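Local atomic coordinates of laccase (Uncultured bacterium, PDB entry 4F7K), a protein that probably catalyses the oxidation of phenolic and related substrates while reducing dioxygen to water, as a laccase of the multicopper oxidase family. Residues A13-E18 and T23-F28; H60-R65 and A230-I235; D138-T143 and R169-P174; N281-P286 and H359-G364. All blocks are in the same frame, centred on the assembly; numbering follows the deposited sequence.

Contact 1 (A13-E18 and T23-F28)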
# COMPACT_ATOMS: atom_id res chain seq x y z
N ALA A 13 -16.61 -7.99 -9.55
CA ALA A 13 -15.70 -8.73 -8.69
C ALA A 13 -16.48 -9.63 -7.79
O ALA A 13 -17.52 -9.22 -7.27
CB ALA A 13 -14.88 -7.76 -7.86
N GLN A 14 -15.96 -10.83 -7.57
CA GLN A 14 -16.58 -11.71 -6.60
C GLN A 14 -16.01 -11.42 -5.21
O GLN A 14 -14.98 -11.96 -4.83
CB GLN A 14 -16.42 -13.19 -6.98
CG GLN A 14 -17.29 -14.17 -6.14
CD GLN A 14 -18.82 -13.96 -6.32
OE1 GLN A 14 -19.29 -13.76 -7.40
NE2 GLN A 14 -19.57 -14.02 -5.22
N ILE A 15 -16.71 -10.57 -4.47
CA ILE A 15 -16.29 -10.18 -3.13
C ILE A 15 -16.93 -11.05 -2.06
O ILE A 15 -16.21 -11.65 -1.24
CB ILE A 15 -16.56 -8.69 -2.89
CG1 ILE A 15 -15.77 -7.90 -3.92
CG2 ILE A 15 -16.18 -8.33 -1.46
CD1 ILE A 15 -16.20 -6.50 -4.13
N LEU A 16 -18.27 -11.13 -2.07
CA LEU A 16 -19.04 -12.03 -1.23
C LEU A 16 -18.67 -13.48 -1.59
O LEU A 16 -18.12 -13.72 -2.65
CB LEU A 16 -20.56 -11.81 -1.45
CG LEU A 16 -21.23 -10.48 -1.03
CD1 LEU A 16 -22.68 -10.35 -1.55
CD2 LEU A 16 -21.23 -10.27 0.49
N PRO A 17 -18.94 -14.44 -0.69
CA PRO A 17 -18.61 -15.83 -0.91
C PRO A 17 -19.23 -16.41 -2.18
O PRO A 17 -20.21 -15.87 -2.71
CB PRO A 17 -19.27 -16.52 0.28
CG PRO A 17 -19.16 -15.52 1.37
CD PRO A 17 -19.41 -14.21 0.69
N GLU A 18 -18.66 -17.53 -2.64
CA GLU A 18 -19.17 -18.22 -3.81
C GLU A 18 -20.63 -18.61 -3.62
O GLU A 18 -21.05 -19.01 -2.53
CB GLU A 18 -18.33 -19.44 -4.15
CD GLU A 18 -17.28 -18.14 -6.07
OE1 GLU A 18 -17.46 -17.77 -7.25
OE2 GLU A 18 -16.62 -17.46 -5.25
N THR A 23 -20.16 -8.24 -7.47
CA THR A 23 -20.32 -6.83 -7.17
C THR A 23 -19.81 -5.98 -8.35
O THR A 23 -18.66 -6.11 -8.74
CB THR A 23 -19.51 -6.44 -5.89
OG1 THR A 23 -19.98 -7.21 -4.76
CG2 THR A 23 -19.63 -4.94 -5.56
N PRO A 24 -20.66 -5.10 -8.89
CA PRO A 24 -20.26 -4.19 -9.97
C PRO A 24 -19.44 -3.06 -9.43
O PRO A 24 -19.74 -2.55 -8.35
CB PRO A 24 -21.61 -3.68 -10.53
CG PRO A 24 -22.64 -3.99 -9.45
CD PRO A 24 -22.13 -5.16 -8.70
N MET A 25 -18.32 -2.75 -10.10
CA MET A 25 -17.52 -1.61 -9.68
C MET A 25 -16.59 -1.14 -10.79
O MET A 25 -16.72 -1.59 -11.92
CB MET A 25 -16.74 -1.93 -8.40
CG MET A 25 -15.94 -3.20 -8.39
SD MET A 25 -15.89 -3.69 -6.62
CE MET A 25 -15.01 -2.35 -5.85
N LEU A 26 -15.66 -0.25 -10.45
CA LEU A 26 -14.58 0.15 -11.40
C LEU A 26 -13.35 -0.65 -11.11
O LEU A 26 -13.03 -0.87 -9.97
CB LEU A 26 -14.32 1.68 -11.41
CG LEU A 26 -15.54 2.60 -11.60
CD1 LEU A 26 -15.12 4.07 -11.47
CD2 LEU A 26 -16.31 2.38 -12.94
N GLY A 27 -12.65 -1.10 -12.15
CA GLY A 27 -11.39 -1.77 -11.96
C GLY A 27 -10.50 -1.58 -13.16
O GLY A 27 -10.73 -0.69 -14.00
N PHE A 28 -9.51 -2.46 -13.30
CA PHE A 28 -8.52 -2.34 -14.34
C PHE A 28 -8.48 -3.65 -15.06
O PHE A 28 -8.35 -4.69 -14.43
CB PHE A 28 -7.10 -2.11 -13.74
CG PHE A 28 -6.86 -0.73 -13.24
CD1 PHE A 28 -6.70 0.34 -14.12
CD2 PHE A 28 -6.79 -0.48 -11.88
CE1 PHE A 28 -6.46 1.64 -13.61
CE2 PHE A 28 -6.57 0.79 -11.39
CZ PHE A 28 -6.37 1.84 -12.25
O HOH W 1 -19.63 -9.63 -4.30
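Ala-13 and Thr-23 face each other as an antiparallel hydrogen-bonded pair, with CA atoms 5.2 Å apart. Two backbone bonds join them: Ala-13 N donates to Thr-23 O at 2.9 Å, and Thr-23 N donates to Ala-13 O at 2.8 Å. Their N-H...O angles, 155° and 153°, show moderate bending, and both donors are tilted from the plane of the accepting carbonyl. Further pairing of Met-25 with Val-11 and Gly-27 with Gln-9 continues the register, which identifies a beta hairpin made of strands 4-13 and 23-28. It forms one margin of a four-stranded sheet, with 23-28 outermost, in what is consistent with the first cupredoxin-like domain of a multicopper oxidase.

Apolar contact lies on the loop side of the pair, where Ile-15 has left the strand. With CG1 anti to the carbonyl carbon (chi1 -61°), its CD1 is carried back across Thr-23 and reaches CB of that residue at 3.7 Å. The same methyl lies 3.8 Å from Met-25 SD, a sulfur at which the methionine chain bends. Beyond the hairpin, Ile-15 also rests on Ile-142.

Polar contacts hold the turning chain. Gln-14 NE2 bonds to Leu-16 O at 3.0 Å, although it stands well above that carbonyl's plane, and it also reaches Glu-20 O. A water accepts from Leu-16 N at 3.0 Å and bridges to the hydroxyl of Thr-23, whose OG1 is hydrogen-bonded to Gly-146 O as well.

Contact 2 (H60-R65 and A230-I235); sequences HWHGLR and AQRADI
His-62 presses its imidazole on the methyl of Ala-230: CE1 lies 3.4 Å and NE2 3.5 Å from Ala-230 CB, an oblique approach. On the same ring, CD2 stands 4.0 Å from Arg-232 NH1, the ring and guanidinium planes being 73° apart. The guanidinium lies with one face toward the carbonyl of His-62, NH2 to O being 3.9 Å, too far for a bond.

What fixes that guanidinium comes next. Its chain, bent at chi2 and chi3, folds back so that NH1 donates in plane to Ala-230 O at 2.9 Å (150°), while NH2 forms a salt bridge with Asp-374. The imidazole is held at both nitrogens, ND1 by His-102 and NE2 by Thr-375. With an alanine in place of His-62, His-102 and Thr-375 would probably each lose a partner and a gap would open beside the Ala-230 methyl.

His-62 and Gly-63 are the central residues of a type II beta turn from Trp-61 to Leu-64, Gly-63 with a positive phi of 96°. The sequence from His-60 to Gly-63 matches the histidine-X-histidine-glycine motif of multicopper oxidases, so the contact probably lies beside the site of the trinuclear copper centre.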
# COMPACT_ATOMS: atom_id res chain seq x y z
N HIS A 60 -1.72 7.00 -9.41
CA HIS A 60 -0.59 7.22 -8.51
C HIS A 60 0.13 5.89 -8.26
O HIS A 60 -0.51 4.88 -8.01
CB HIS A 60 -1.02 7.89 -7.20
CG HIS A 60 0.09 8.08 -6.22
ND1 HIS A 60 1.27 8.71 -6.56
CD2 HIS A 60 0.20 7.74 -4.92
CE1 HIS A 60 2.08 8.73 -5.51
NE2 HIS A 60 1.45 8.16 -4.50
N TRP A 61 1.44 5.89 -8.36
CA TRP A 61 2.26 4.72 -8.09
C TRP A 61 2.76 4.92 -6.66
O TRP A 61 3.70 5.67 -6.42
CB TRP A 61 3.38 4.58 -9.16
CG TRP A 61 2.84 4.92 -10.50
CD1 TRP A 61 2.80 6.15 -11.08
CD2 TRP A 61 2.13 4.03 -11.38
NE1 TRP A 61 2.15 6.09 -12.29
CE2 TRP A 61 1.72 4.80 -12.50
CE3 TRP A 61 1.84 2.66 -11.36
CZ2 TRP A 61 1.00 4.25 -13.57
CZ3 TRP A 61 1.14 2.10 -12.44
CH2 TRP A 61 0.72 2.90 -13.52
N HIS A 62 2.11 4.22 -5.74
CA HIS A 62 2.21 4.48 -4.30
C HIS A 62 3.50 3.96 -3.66
O HIS A 62 3.71 2.76 -3.56
CB HIS A 62 0.96 3.89 -3.58
CG HIS A 62 0.77 4.41 -2.19
ND1 HIS A 62 -0.31 5.18 -1.83
CD2 HIS A 62 1.55 4.32 -1.08
CE1 HIS A 62 -0.20 5.53 -0.56
NE2 HIS A 62 0.91 5.01 -0.08
N GLY A 63 4.40 4.87 -3.28
CA GLY A 63 5.76 4.50 -2.79
C GLY A 63 6.91 4.53 -3.81
O GLY A 63 8.09 4.28 -3.48
N LEU A 64 6.59 4.83 -5.05
CA LEU A 64 7.62 4.85 -6.07
C LEU A 64 8.39 6.16 -5.95
O LEU A 64 7.82 7.24 -6.04
CB LEU A 64 7.01 4.68 -7.47
CG LEU A 64 6.76 3.27 -8.05
CD1 LEU A 64 8.05 2.43 -8.11
CD2 LEU A 64 5.68 2.48 -7.32
N ARG A 65 9.70 6.05 -5.71
CA ARG A 65 10.60 7.17 -5.69
C ARG A 65 11.02 7.41 -7.13
O ARG A 65 12.15 7.04 -7.52
CB ARG A 65 11.86 6.83 -4.87
CG ARG A 65 11.64 6.59 -3.38
CD ARG A 65 12.73 5.64 -2.89
NE ARG A 65 13.74 6.33 -2.12
CZ ARG A 65 14.93 5.85 -1.81
NH1 ARG A 65 15.34 4.64 -2.20
NH2 ARG A 65 15.74 6.61 -1.11
N ALA A 230 -2.89 1.83 3.16
CA ALA A 230 -1.83 1.99 2.13
C ALA A 230 -0.46 1.45 2.53
O ALA A 230 0.45 1.42 1.73
CB ALA A 230 -1.70 3.46 1.65
N GLN A 231 -0.32 1.03 3.79
CA GLN A 231 0.91 0.43 4.33
C GLN A 231 1.07 -1.03 3.89
O GLN A 231 0.08 -1.75 3.64
CB GLN A 231 0.93 0.51 5.87
CG GLN A 231 1.18 1.95 6.40
CD GLN A 231 1.43 2.00 7.91
OE1 GLN A 231 0.98 1.13 8.64
NE2 GLN A 231 2.17 3.02 8.37
N ARG A 232 2.32 -1.44 3.76
CA ARG A 232 2.68 -2.79 3.36
C ARG A 232 3.61 -3.40 4.38
O ARG A 232 4.41 -2.68 5.04
CB ARG A 232 3.40 -2.75 2.01
CG ARG A 232 2.50 -2.69 0.83
CD ARG A 232 2.28 -1.27 0.33
NE ARG A 232 3.51 -0.70 -0.18
CZ ARG A 232 3.96 0.51 0.11
NH1 ARG A 232 3.24 1.32 0.87
NH2 ARG A 232 5.13 0.93 -0.38
N ALA A 233 3.55 -4.73 4.51
CA ALA A 233 4.59 -5.44 5.22
C ALA A 233 4.89 -6.71 4.45
O ALA A 233 3.96 -7.40 4.04
CB ALA A 233 4.22 -5.75 6.65
N ASP A 234 6.17 -7.01 4.24
CA ASP A 234 6.58 -8.29 3.66
C ASP A 234 6.91 -9.31 4.77
O ASP A 234 7.61 -9.00 5.71
CB ASP A 234 7.82 -8.12 2.75
CG ASP A 234 7.47 -7.81 1.30
OD1 ASP A 234 6.33 -7.34 1.02
OD2 ASP A 234 8.33 -8.04 0.42
N ILE A 235 6.41 -10.52 4.63
CA ILE A 235 6.66 -11.57 5.60
C ILE A 235 7.25 -12.79 4.89
O ILE A 235 6.73 -13.25 3.88
CB ILE A 235 5.40 -11.94 6.38
CG1 ILE A 235 5.14 -10.87 7.46
CG2 ILE A 235 5.51 -13.33 7.01
CD1 ILE A 235 3.74 -10.66 7.82

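Contact 3 (D138-T143 and R169-P174); sequences DDWRIT and RALVEP
Trp-140 brings its indole against Arg-169 by a first torsion that sets CG anti to its own carbonyl carbon and beside the backbone N (chi1 -68°). The six-membered end then meets the neighbouring strand with its edge: CZ3 is 3.5 Å from Arg-169 CB, and CH2 is 4.0 Å from Leu-171 CD1, both carbons lying near the indole plane. One face of the same ring carries Asp-138 CB, 3.5 Å above the plane and displaced toward the rim. Lys-113 adds a cation-pi contact from another part of the fold.

Beside this edge the backbones pair. Asp-138 N donates to Arg-169 O at 3.0 Å, and Arg-169 N to Asp-138 O at 2.9 Å. Both are close to straight, at 163° and 161°, and both donors sit nearly along the C=O axis of their acceptors. They make Asp-138 and Arg-169 an antiparallel hydrogen-bonded pair between strands 131-140 and 167-173, the latter an outermost strand of a mixed six-stranded sheet.

The Arg-169 chain leads its guanidinium away from Asp-138; Leu-171 CD2 lies over the centre of one guanidinium face, 3.5 Å above it, and NH1 makes weak hydrogen bonds to the carbonyls of Gln-14 and Ile-15. The Asp-138 carboxylate likewise turns aside, with long, weak ion pairs to Lys-113 and Arg-106. Binding across the strands therefore rests on peptide hydrogen bonds and aromatic-aliphatic contact, while the two opposite charges are directed to other partners and probably contribute little directly.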
# COMPACT_ATOMS: atom_id res chain seq x y z
N ASP A 138 -8.93 -5.42 2.38
CA ASP A 138 -9.83 -4.28 2.14
C ASP A 138 -11.10 -4.57 2.95
O ASP A 138 -11.36 -5.70 3.35
CB ASP A 138 -10.12 -4.20 0.63
CG ASP A 138 -10.54 -2.81 0.14
OD1 ASP A 138 -10.70 -1.87 0.99
OD2 ASP A 138 -10.70 -2.68 -1.14
N ASP A 139 -11.89 -3.55 3.23
CA ASP A 139 -13.23 -3.88 3.73
C ASP A 139 -14.32 -3.25 2.90
O ASP A 139 -14.05 -2.43 2.02
CB ASP A 139 -13.36 -3.58 5.21
CG ASP A 139 -13.63 -2.18 5.46
OD1 ASP A 139 -12.96 -1.36 4.78
OD2 ASP A 139 -14.51 -1.92 6.31
N TRP A 140 -15.56 -3.69 3.09
CA TRP A 140 -16.60 -3.29 2.15
C TRP A 140 -17.95 -3.22 2.85
O TRP A 140 -18.22 -3.98 3.76
CB TRP A 140 -16.77 -4.29 0.98
CG TRP A 140 -15.69 -4.44 -0.03
CD1 TRP A 140 -15.58 -3.82 -1.25
CD2 TRP A 140 -14.60 -5.35 0.06
NE1 TRP A 140 -14.43 -4.27 -1.91
CE2 TRP A 140 -13.83 -5.21 -1.11
CE3 TRP A 140 -14.21 -6.27 1.03
CZ2 TRP A 140 -12.70 -5.96 -1.34
CZ3 TRP A 140 -13.11 -7.01 0.81
CH2 TRP A 140 -12.34 -6.85 -0.35
N ARG A 141 -18.77 -2.30 2.40
CA ARG A 141 -20.17 -2.26 2.83
C ARG A 141 -20.93 -2.63 1.59
O ARG A 141 -20.97 -1.88 0.61
CB ARG A 141 -20.52 -0.87 3.34
N ILE A 142 -21.45 -3.85 1.59
CA ILE A 142 -22.12 -4.43 0.40
C ILE A 142 -23.58 -4.76 0.73
O ILE A 142 -23.83 -5.37 1.75
CB ILE A 142 -21.45 -5.76 -0.07
CG1 ILE A 142 -19.95 -5.65 -0.10
CG2 ILE A 142 -21.90 -6.15 -1.46
CD1 ILE A 142 -19.23 -6.92 -0.65
N THR A 143 -24.52 -4.34 -0.12
CA THR A 143 -25.95 -4.62 0.11
C THR A 143 -26.25 -6.10 -0.11
O THR A 143 -25.37 -6.89 -0.52
CB THR A 143 -26.89 -3.82 -0.81
OG1 THR A 143 -26.69 -4.23 -2.18
CG2 THR A 143 -26.66 -2.30 -0.66
N ARG A 169 -11.92 -8.49 3.87
CA ARG A 169 -11.31 -9.67 3.30
C ARG A 169 -9.88 -9.42 2.93
O ARG A 169 -9.53 -8.32 2.51
CB ARG A 169 -12.00 -10.09 2.00
CG ARG A 169 -13.04 -11.15 2.17
CD ARG A 169 -13.60 -11.51 0.82
NE ARG A 169 -12.84 -12.60 0.28
CZ ARG A 169 -12.90 -13.02 -0.98
NH1 ARG A 169 -13.73 -12.45 -1.87
NH2 ARG A 169 -12.12 -14.04 -1.33
N ALA A 170 -9.09 -10.48 3.06
CA ALA A 170 -7.74 -10.57 2.55
C ALA A 170 -7.80 -11.33 1.22
O ALA A 170 -8.08 -12.50 1.19
CB ALA A 170 -6.86 -11.34 3.56
N LEU A 171 -7.54 -10.65 0.12
CA LEU A 171 -7.54 -11.26 -1.20
C LEU A 171 -6.15 -11.72 -1.51
O LEU A 171 -5.20 -10.94 -1.37
CB LEU A 171 -7.99 -10.26 -2.25
CG LEU A 171 -9.38 -9.67 -1.96
CD1 LEU A 171 -9.69 -8.52 -2.89
CD2 LEU A 171 -10.46 -10.72 -2.13
N VAL A 172 -6.03 -12.98 -1.92
CA VAL A 172 -4.76 -13.62 -2.10
C VAL A 172 -4.51 -13.74 -3.59
O VAL A 172 -5.39 -14.18 -4.34
CB VAL A 172 -4.73 -15.04 -1.42
CG1 VAL A 172 -3.40 -15.69 -1.60
CG2 VAL A 172 -5.03 -14.91 0.08
N GLU A 173 -3.35 -13.29 -4.03
CA GLU A 173 -3.01 -13.33 -5.45
C GLU A 173 -1.61 -13.88 -5.61
O GLU A 173 -0.68 -13.31 -5.06
CB GLU A 173 -3.09 -11.93 -6.06
CG GLU A 173 -2.57 -11.83 -7.52
CD GLU A 173 -3.34 -12.71 -8.48
OE1 GLU A 173 -4.58 -12.66 -8.48
OE2 GLU A 173 -2.68 -13.47 -9.24
N PRO A 174 -1.46 -15.01 -6.34
CA PRO A 174 -2.55 -15.83 -6.92
C PRO A 174 -3.11 -16.79 -5.87
O PRO A 174 -2.49 -16.97 -4.83
CB PRO A 174 -1.84 -16.62 -8.02
CG PRO A 174 -0.45 -16.88 -7.41
CD PRO A 174 -0.12 -15.59 -6.64

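Contact 4 (N281-P286 and H359-G364); sequences NEVTSP and HFFEVG
Phe-361 points its CB toward Val-283 and Pro-286, and with CG anti to the carbonyl carbon (chi1 -65°) the ring is carried out to meet both. The contacts begin at CD2, which lies 3.9 Å from Pro-286 CG. One atom further, CE2 is wedged against the proline ring, 3.7 Å from Pro-286 CG and 3.9 Å from Pro-286 CD. At the tip, CZ touches Val-283 CG2 at 3.8 Å. Both aliphatic side chains cross the phenylalanine at about a right angle, and each approaches its ring obliquely. No hydrogen bond joins the two segments, whose attachment is thus apolar here. An alanine at Phe-361 leaves nothing beyond CB, and Pro-286 and Val-283 would probably lose their common apolar partner, opening a gap between loop and strand.

The contact lies near the protein surface, its centre about 18 Å from the centre of the chain. Strand 360-363 runs between 383-390 and 369-373, antiparallel to both, in a mixed sheet consistent with the third cupredoxin-like domain of the family. Segment 281-286, part of the loop between strands 256-261 and 290-295, lies against this sheet: Pro-286 also touches Val-387 of strand 383-390 and, like Phe-361, Leu-369 of strand 369-373.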
# COMPACT_ATOMS: atom_id res chain seq x y z
N ASN A 281 17.76 -1.41 0.10
CA ASN A 281 17.58 -0.40 -0.94
C ASN A 281 18.44 0.79 -0.57
O ASN A 281 18.79 0.92 0.59
CB ASN A 281 16.09 0.02 -1.01
CG ASN A 281 15.23 -1.03 -1.66
OD1 ASN A 281 14.03 -1.18 -1.33
ND2 ASN A 281 15.81 -1.76 -2.61
N GLU A 282 18.77 1.67 -1.52
CA GLU A 282 19.61 2.83 -1.19
C GLU A 282 18.87 3.83 -0.28
O GLU A 282 17.90 4.47 -0.69
CB GLU A 282 20.13 3.53 -2.45
CG GLU A 282 20.88 2.63 -3.45
CD GLU A 282 22.34 2.31 -3.07
OE1 GLU A 282 23.01 3.09 -2.34
OE2 GLU A 282 22.83 1.25 -3.54
N VAL A 283 19.31 3.94 0.97
CA VAL A 283 18.70 4.93 1.88
C VAL A 283 19.69 6.00 2.30
O VAL A 283 20.79 5.70 2.80
CB VAL A 283 17.79 4.29 3.05
CG1 VAL A 283 17.91 2.76 3.15
CG2 VAL A 283 18.00 4.96 4.41
N THR A 284 19.33 7.26 2.03
CA THR A 284 20.19 8.39 2.34
C THR A 284 19.97 8.82 3.78
O THR A 284 18.88 9.26 4.14
CB THR A 284 19.99 9.58 1.35
OG1 THR A 284 20.36 9.18 0.02
CG2 THR A 284 20.88 10.78 1.74
N SER A 285 21.02 8.66 4.58
CA SER A 285 21.00 8.98 6.01
C SER A 285 20.67 10.45 6.27
O SER A 285 21.29 11.35 5.69
CB SER A 285 22.34 8.61 6.67
OG SER A 285 22.65 7.24 6.50
N PRO A 286 19.69 10.71 7.16
CA PRO A 286 19.39 12.10 7.46
C PRO A 286 20.52 12.68 8.28
O PRO A 286 21.16 11.95 9.04
CB PRO A 286 18.13 12.02 8.33
CG PRO A 286 17.84 10.56 8.56
CD PRO A 286 19.03 9.78 8.10
N HIS A 359 10.44 8.33 0.70
CA HIS A 359 10.21 7.63 1.95
C HIS A 359 10.73 8.49 3.10
O HIS A 359 11.52 9.39 2.89
CB HIS A 359 10.88 6.26 1.95
CG HIS A 359 10.04 5.17 1.31
ND1 HIS A 359 9.77 5.14 -0.04
CD2 HIS A 359 9.46 4.08 1.85
CE1 HIS A 359 9.03 4.08 -0.31
NE2 HIS A 359 8.83 3.41 0.82
N PHE A 360 10.27 8.21 4.31
CA PHE A 360 10.66 8.98 5.48
C PHE A 360 10.73 8.09 6.71
O PHE A 360 10.07 7.04 6.76
CB PHE A 360 9.64 10.10 5.74
CG PHE A 360 8.23 9.61 5.90
CD1 PHE A 360 7.80 9.09 7.11
CD2 PHE A 360 7.34 9.65 4.83
CE1 PHE A 360 6.48 8.63 7.27
CE2 PHE A 360 6.03 9.18 4.98
CZ PHE A 360 5.60 8.67 6.21
N PHE A 361 11.50 8.53 7.71
CA PHE A 361 11.55 7.85 9.01
C PHE A 361 10.47 8.34 10.00
O PHE A 361 10.30 9.54 10.19
CB PHE A 361 12.91 8.04 9.67
CG PHE A 361 14.05 7.40 8.93
CD1 PHE A 361 14.36 6.05 9.11
CD2 PHE A 361 14.86 8.16 8.08
CE1 PHE A 361 15.44 5.46 8.45
CE2 PHE A 361 15.93 7.58 7.40
CZ PHE A 361 16.23 6.23 7.58
N GLU A 362 9.77 7.40 10.64
CA GLU A 362 9.01 7.76 11.84
C GLU A 362 10.01 7.90 13.00
O GLU A 362 11.05 7.21 13.02
CB GLU A 362 7.90 6.75 12.17
CG GLU A 362 6.83 6.48 11.03
CD GLU A 362 5.94 5.27 11.31
OE1 GLU A 362 6.39 4.34 11.99
OE2 GLU A 362 4.78 5.21 10.81
N VAL A 363 9.74 8.82 13.92
CA VAL A 363 10.62 9.08 15.06
C VAL A 363 10.00 8.49 16.31
O VAL A 363 8.85 8.79 16.64
CB VAL A 363 10.93 10.59 15.20
CG1 VAL A 363 11.68 10.89 16.50
CG2 VAL A 363 11.74 11.07 14.01
N GLY A 364 10.74 7.62 16.98
CA GLY A 364 10.24 6.92 18.16
C GLY A 364 10.08 7.79 19.40
O GLY A 364 10.49 8.96 19.43

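How the contacts relate
From the N terminus, contact 1 closes first, a short hairpin loop of four intervening residues. Contact 2 then spans 164 residues, joining the end of strand 59-62 to the start of strand 232-239 near the centre of the chain. Contact 3 falls entirely within that span and closes its own loop of 25 residues; it shares a sheet with contact 2, yet their nearest atoms stay about 9 Å apart. Contact 4 follows in series, closing a loop of 72 residues and tying the connection before strand 290-295 to strand 360-363. No two contacts cross. Contacts 1 and 3, with centres about 9 Å apart, touch each other on one side of the chain's centre. Contact 4 lies on the opposite side and meets contact 2 where Arg-65 NH1 reaches Glu-282 O.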